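Local coordinates for protein BB1 (Synthetic construct, PDB 6D0T) that has no known natural function but is a de novo designed beta barrel, made in work aimed at barrels that activate fluorescence, at residues Gln6-Thr11 with Leu82-Pro87; Pro87-Val92 with Ser103-Arg108. All coordinates share one frame; numbering follows the deposited sequence. Where two conformers were deposited one is given.

Contact 1 (Gln6-Thr11 with Leu82-Pro87)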
loop_
_atom_site.group_PDB
_atom_site.type_symbol
_atom_site.label_atom_id
_atom_site.label_comp_id
_atom_site.label_asym_id
_atom_site.label_seq_id
_atom_site.Cartn_x
_atom_site.Cartn_y
_atom_site.Cartn_z
ATOM N N GLN A 6 -15.406 -4.311 3.061
ATOM C CA GLN A 6 -15.898 -5.032 1.897
ATOM C C GLN A 6 -14.833 -5.115 0.793
ATOM O O GLN A 6 -14.641 -6.161 0.182
ATOM C CB GLN A 6 -17.156 -4.339 1.342
ATOM C CG GLN A 6 -17.698 -5.027 0.092
ATOM C CD GLN A 6 -18.952 -4.353 -0.455
ATOM O OE1 GLN A 6 -19.208 -3.179 -0.183
ATOM N NE2 GLN A 6 -19.693 -5.068 -1.280
ATOM N N TYR A 7 -14.147 -4.013 0.512
ATOM C CA TYR A 7 -13.396 -3.875 -0.717
ATOM C C TYR A 7 -11.928 -4.295 -0.581
ATOM O O TYR A 7 -11.420 -5.028 -1.437
ATOM C CB TYR A 7 -13.482 -2.423 -1.213
ATOM C CG TYR A 7 -12.638 -2.185 -2.446
ATOM C CD1 TYR A 7 -11.340 -1.765 -2.329
ATOM C CD2 TYR A 7 -13.138 -2.414 -3.718
ATOM C CE1 TYR A 7 -10.544 -1.608 -3.412
ATOM C CE2 TYR A 7 -12.368 -2.251 -4.820
ATOM C CZ TYR A 7 -11.049 -1.829 -4.679
ATOM O OH TYR A 7 -10.230 -1.664 -5.771
ATOM N N PHE A 8 -11.249 -3.859 0.471
ATOM C CA PHE A 8 -9.792 -3.995 0.460
ATOM C C PHE A 8 -9.298 -5.393 0.800
ATOM O O PHE A 8 -8.246 -5.783 0.279
ATOM C CB PHE A 8 -9.130 -2.976 1.399
ATOM C CG PHE A 8 -9.181 -1.566 0.882
ATOM C CD1 PHE A 8 -8.456 -1.196 -0.209
ATOM C CD2 PHE A 8 -10.031 -0.617 1.478
ATOM C CE1 PHE A 8 -8.545 0.108 -0.711
ATOM C CE2 PHE A 8 -10.101 0.665 0.996
ATOM C CZ PHE A 8 -9.377 1.024 -0.107
ATOM N N PRO A 9 -9.994 -6.188 1.612
ATOM C CA PRO A 9 -9.446 -7.502 1.975
ATOM C C PRO A 9 -9.178 -8.374 0.773
ATOM O O PRO A 9 -9.937 -8.405 -0.204
ATOM C CB PRO A 9 -10.514 -8.097 2.903
ATOM C CG PRO A 9 -11.110 -6.868 3.551
ATOM C CD PRO A 9 -11.203 -5.877 2.397
ATOM N N GLY A 10 -8.068 -9.098 0.857
ATOM C CA GLY A 10 -7.629 -9.902 -0.259
ATOM C C GLY A 10 -6.129 -9.846 -0.468
ATOM O O GLY A 10 -5.383 -9.278 0.343
ATOM N N THR A 11 -5.698 -10.489 -1.543
ATOM C CA THR A 11 -4.296 -10.521 -1.950
ATOM C C THR A 11 -4.090 -9.605 -3.147
ATOM O O THR A 11 -4.856 -9.651 -4.104
ATOM C CB THR A 11 -3.884 -11.938 -2.304
ATOM O OG1 THR A 11 -4.106 -12.768 -1.170
ATOM C CG2 THR A 11 -2.405 -12.003 -2.681
ATOM N N LEU A 82 -4.779 7.088 -1.117
ATOM C CA LEU A 82 -5.020 6.222 -2.247
ATOM C C LEU A 82 -6.298 6.630 -2.944
ATOM O O LEU A 82 -7.106 7.407 -2.410
ATOM C CB LEU A 82 -5.095 4.773 -1.828
ATOM C CG LEU A 82 -6.094 4.468 -0.749
ATOM C CD1 LEU A 82 -7.491 4.220 -1.369
ATOM C CD2 LEU A 82 -5.634 3.267 0.042
ATOM N N GLN A 83 -6.451 6.104 -4.149
ATOM C CA GLN A 83 -7.660 6.302 -4.938
ATOM C C GLN A 83 -8.021 4.987 -5.612
ATOM O O GLN A 83 -7.298 4.514 -6.495
ATOM C CB GLN A 83 -7.469 7.374 -5.997
ATOM C CG GLN A 83 -8.729 7.574 -6.855
ATOM C CD GLN A 83 -9.980 7.969 -6.036
ATOM O OE1 GLN A 83 -10.035 9.070 -5.476
ATOM N NE2 GLN A 83 -10.991 7.074 -5.989
ATOM N N VAL A 84 -9.142 4.413 -5.202
ATOM C CA VAL A 84 -9.696 3.261 -5.901
ATOM C C VAL A 84 -10.109 3.650 -7.312
ATOM O O VAL A 84 -10.764 4.671 -7.519
ATOM C CB VAL A 84 -10.900 2.712 -5.122
ATOM C CG1 VAL A 84 -11.551 1.514 -5.876
ATOM C CG2 VAL A 84 -10.476 2.280 -3.743
ATOM N N ARG A 85 -9.736 2.821 -8.292
ATOM C CA ARG A 85 -10.048 3.068 -9.699
ATOM C C ARG A 85 -10.983 2.054 -10.325
ATOM O O ARG A 85 -11.582 2.355 -11.370
ATOM C CB ARG A 85 -8.768 3.072 -10.551
ATOM C CG ARG A 85 -7.651 3.987 -10.107
ATOM C CD ARG A 85 -8.027 5.426 -10.189
ATOM N NE ARG A 85 -8.648 5.764 -11.466
ATOM C CZ ARG A 85 -8.991 6.995 -11.830
ATOM N NH1 ARG A 85 -8.721 8.034 -11.041
ATOM N NH2 ARG A 85 -9.632 7.182 -12.978
ATOM N N SER A 86 -11.076 0.845 -9.770
ATOM C CA SER A 86 -11.891 -0.220 -10.344
ATOM C C SER A 86 -12.012 -1.296 -9.290
ATOM O O SER A 86 -11.390 -1.171 -8.224
ATOM C CB SER A 86 -11.243 -0.816 -11.590
ATOM O OG SER A 86 -10.177 -1.647 -11.168
ATOM N N PRO A 87 -12.740 -2.386 -9.551
ATOM C CA PRO A 87 -12.832 -3.449 -8.540
ATOM C C PRO A 87 -11.502 -4.099 -8.240
ATOM O O PRO A 87 -11.355 -4.664 -7.142
ATOM C CB PRO A 87 -13.834 -4.439 -9.147
ATOM C CG PRO A 87 -14.690 -3.559 -10.053
ATOM C CD PRO A 87 -13.718 -2.575 -10.621
#
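Tyr-7 and Pro-87 are the closest backbone pair between 6-11 and 82-87, yet their CA atoms stay 7.9 Å apart, so helix 4-7 and the residues after it meet strand 77-86 by side chains reaching over, not sheet pairing. Tyr-7 spans the gap. Its CG lies anti to the backbone N (chi1 176°), which sends the ring toward the strand, and at its far end OH donates a hydrogen bond to Ser-86 O, 2.8 Å away. The hydroxyl approaches nearly head-on, with a C=O...donor angle of 163°. Tyrosine suits the place because one residue supplies both the reach to this carbonyl and an apolar ring. That ring is met obliquely by Val-84, whose CG1 comes within 3.6 Å of Tyr-7 CZ. The branching of Val-84 lets it serve two aromatics: while CG1 meets the tyrosine, CG2 is 4.0 Å from Phe-8 CZ. Phe-8 CZ also touches Leu-82 CD1, at 3.9 Å, with the two side chains coming from opposite directions. Tyr-7 and Phe-8 also pack on each other: Tyr-7 CD1 stands 3.6 Å above one face of the Phe-8 ring, offset toward its rim. The apolar contacts deepen from Tyr-7, partly exposed, to the buried Phe-8 and Leu-82. Around them, Phe-8 meets Tyr-66 edge-to-face and reaches Met-30 on strand 23-32 and Ile-58 on strand 51-59, so the segment after the helix packs across the barrel's end. Phe-8 O accepts from Trp-12 NE1 on strand 10-18, consistent with the tryptophan corner of up-and-down barrels.

Contact 2 (Pro87-Val92 with Ser103-Arg108)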
loop_
_atom_site.group_PDB
_atom_site.type_symbol
_atom_site.label_atom_id
_atom_site.label_comp_id
_atom_site.label_asym_id
_atom_site.label_seq_id
_atom_site.Cartn_x
_atom_site.Cartn_y
_atom_site.Cartn_z
ATOM N N PRO A 87 -12.740 -2.386 -9.551
ATOM C CA PRO A 87 -12.832 -3.449 -8.540
ATOM C C PRO A 87 -11.502 -4.099 -8.240
ATOM O O PRO A 87 -11.355 -4.664 -7.142
ATOM C CB PRO A 87 -13.834 -4.439 -9.147
ATOM C CG PRO A 87 -14.690 -3.559 -10.053
ATOM C CD PRO A 87 -13.718 -2.575 -10.621
ATOM N N ASP A 88 -10.523 -4.002 -9.144
ATOM C CA ASP A 88 -9.249 -4.685 -8.939
ATOM C C ASP A 88 -8.026 -3.771 -8.941
ATOM O O ASP A 88 -6.907 -4.292 -8.951
ATOM C CB ASP A 88 -9.054 -5.803 -9.978
ATOM C CG ASP A 88 -8.880 -5.293 -11.422
ATOM O OD1 ASP A 88 -8.889 -4.064 -11.686
ATOM O OD2 ASP A 88 -8.693 -6.175 -12.312
ATOM N N SER A 89 -8.181 -2.441 -8.875
ATOM C CA SER A 89 -7.034 -1.549 -9.044
ATOM C C SER A 89 -7.163 -0.337 -8.143
ATOM O O SER A 89 -8.215 0.307 -8.116
ATOM C CB SER A 89 -6.897 -1.084 -10.503
ATOM O OG SER A 89 -5.923 -0.076 -10.617
ATOM N N VAL A 90 -6.086 -0.052 -7.394
ATOM C CA VAL A 90 -6.015 1.084 -6.484
ATOM C C VAL A 90 -4.723 1.846 -6.765
ATOM O O VAL A 90 -3.643 1.245 -6.788
ATOM C CB VAL A 90 -6.048 0.631 -5.005
ATOM C CG1 VAL A 90 -6.004 1.864 -4.081
ATOM C CG2 VAL A 90 -7.275 -0.186 -4.720
ATOM N N GLU A 91 -4.813 3.164 -6.948
ATOM C CA GLU A 91 -3.592 3.956 -7.082
ATOM C C GLU A 91 -3.209 4.547 -5.730
ATOM O O GLU A 91 -4.072 4.833 -4.901
ATOM C CB GLU A 91 -3.757 5.064 -8.138
ATOM C CG GLU A 91 -3.907 4.478 -9.531
ATOM C CD GLU A 91 -3.947 5.487 -10.677
ATOM O OE1 GLU A 91 -3.918 6.720 -10.435
ATOM O OE2 GLU A 91 -4.018 5.021 -11.851
ATOM N N VAL A 92 -1.907 4.676 -5.481
ATOM C CA VAL A 92 -1.432 5.240 -4.223
ATOM C C VAL A 92 -0.463 6.386 -4.507
ATOM O O VAL A 92 0.216 6.421 -5.536
ATOM C CB VAL A 92 -0.764 4.191 -3.295
ATOM C CG1 VAL A 92 -1.702 3.060 -3.006
ATOM C CG2 VAL A 92 0.526 3.654 -3.872
ATOM N N SER A 103 4.502 7.238 -6.350
ATOM C CA SER A 103 3.193 6.811 -6.816
ATOM C C SER A 103 3.257 5.317 -7.099
ATOM O O SER A 103 4.335 4.731 -7.196
ATOM C CB SER A 103 2.717 7.557 -8.055
ATOM O OG SER A 103 3.624 7.422 -9.107
ATOM N N GLY A 104 2.096 4.699 -7.208
ATOM C CA GLY A 104 2.097 3.253 -7.341
ATOM C C GLY A 104 0.696 2.712 -7.471
ATOM O O GLY A 104 -0.290 3.454 -7.559
ATOM N N GLU A 105 0.624 1.386 -7.515
ATOM C CA GLU A 105 -0.631 0.700 -7.758
ATOM C C GLU A 105 -0.657 -0.614 -6.995
ATOM O O GLU A 105 0.370 -1.276 -6.851
ATOM C CB GLU A 105 -0.822 0.447 -9.248
ATOM C CG GLU A 105 -2.225 -0.009 -9.582
ATOM C CD GLU A 105 -2.364 -0.531 -11.009
ATOM O OE1 GLU A 105 -1.346 -0.619 -11.736
ATOM O OE2 GLU A 105 -3.507 -0.866 -11.390
ATOM N N PHE A 106 -1.848 -0.948 -6.484
ATOM C CA PHE A 106 -2.219 -2.293 -6.035
ATOM C C PHE A 106 -3.140 -2.904 -7.085
ATOM O O PHE A 106 -4.111 -2.251 -7.527
ATOM C CB PHE A 106 -2.979 -2.267 -4.701
ATOM C CG PHE A 106 -2.202 -1.826 -3.514
ATOM C CD1 PHE A 106 -1.294 -2.655 -2.908
ATOM C CD2 PHE A 106 -2.459 -0.599 -2.929
ATOM C CE1 PHE A 106 -0.609 -2.247 -1.755
ATOM C CE2 PHE A 106 -1.779 -0.193 -1.798
ATOM C CZ PHE A 106 -0.846 -1.036 -1.207
ATOM N N ARG A 107 -2.881 -4.158 -7.443
ATOM C CA ARG A 107 -3.664 -4.921 -8.412
ATOM C C ARG A 107 -4.133 -6.211 -7.739
ATOM O O ARG A 107 -3.312 -7.009 -7.258
ATOM C CB ARG A 107 -2.833 -5.197 -9.665
ATOM C CG ARG A 107 -2.284 -3.887 -10.252
ATOM C CD ARG A 107 -1.413 -4.100 -11.489
ATOM N NE ARG A 107 -2.102 -4.900 -12.495
ATOM C CZ ARG A 107 -2.975 -4.418 -13.377
ATOM N NH1 ARG A 107 -3.287 -3.127 -13.382
ATOM N NH2 ARG A 107 -3.539 -5.236 -14.253
ATOM N N ARG A 108 -5.457 -6.396 -7.677
ATOM C CA ARG A 108 -6.029 -7.515 -6.940
ATOM C C ARG A 108 -5.744 -8.817 -7.666
ATOM O O ARG A 108 -5.868 -8.896 -8.893
ATOM C CB ARG A 108 -7.545 -7.309 -6.772
ATOM C CG ARG A 108 -8.194 -8.249 -5.789
ATOM C CD ARG A 108 -9.696 -8.205 -5.879
ATOM N NE ARG A 108 -10.280 -6.907 -5.567
ATOM C CZ ARG A 108 -10.510 -6.439 -4.343
ATOM N NH1 ARG A 108 -10.191 -7.147 -3.257
ATOM N NH2 ARG A 108 -11.099 -5.258 -4.229
#
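Val-90 and Phe-106 form a hydrogen-bonded antiparallel pair in this hairpin, with Val-90 N bonded to Phe-106 O at 3.0 Å and the reciprocal bond returning from Phe-106 N to Val-90 O. The ladder continues at Val-92 N to Gly-104 O, whereas the return bond from Gly-104 N is weak. On the barrel's inner face, Val-92 crosses Phe-106 at about a right angle, and its CG1 lies 3.5 Å from Phe-106 CE2. Val-92 CG2 settles over the backbone of Gly-104, 3.7 Å from its C atom; glycine fits here because a CB would be tight against this methyl. Polar residues suit the outer face. Ser-89 OG donates to Glu-105 OE2 at 2.7 Å, on the anti side of the carboxylate. Glu-105 OE2 is met on its syn side by Arg-107 NH1, at 3.0 Å and tilted from the carboxylate plane, in a salt bridge. Two donors thus grip this oxygen: Ser-89 diagonally across the strands, Arg-107 from two residues along the glutamate's own strand. At the open end of the hairpin, Arg-108 N bonds to Asp-88 O, and the arginine side chain bends back (chi3 -62°) to grasp Pro-87 O side-on. Arg-108 NE and NH2 both donate to Pro-87 O, at 2.9 and 3.0 Å, and it lies in the guanidinium plane. A long, multi-donor side chain suits this carbonyl. Arg-108 NH2 also bonds to Tyr-7 O, and the guanidinium makes a cation-pi contact with the Tyr-7 ring. Further out, Asp-88 OD1 is hydrogen-bonded to Ser-86 OG. Strand 89-96 is flanked by strand 77-86, with Val-90 and Val-92 against Leu-82; strand 101-108 closes the barrel against strand 10-18 through backbone bonds such as Glu-105 with Arg-15, while Phe-106 packs on Trp-12 and Phe-14 inside.

Pro-87 belongs to both contacts, ending the first and opening the second, and strands 77-86 and 89-96 lie side by side in the sheet. Contact 2 is a regular piece of barrel wall: a backbone ladder separates an apolar interior from a charged exterior. Contact 1, at the barrel's end, has no such ladder and relies on aromatic and aliphatic packing with one hydroxyl bond. Each is partly buried, with an apolar core beside a more exposed side. Arg-108 of contact 2 joins them through Tyr-7 of contact 1, tying the N-terminal helix to the last strand. Gln-83 N probably bonds to Glu-91 O, continuing the sheet.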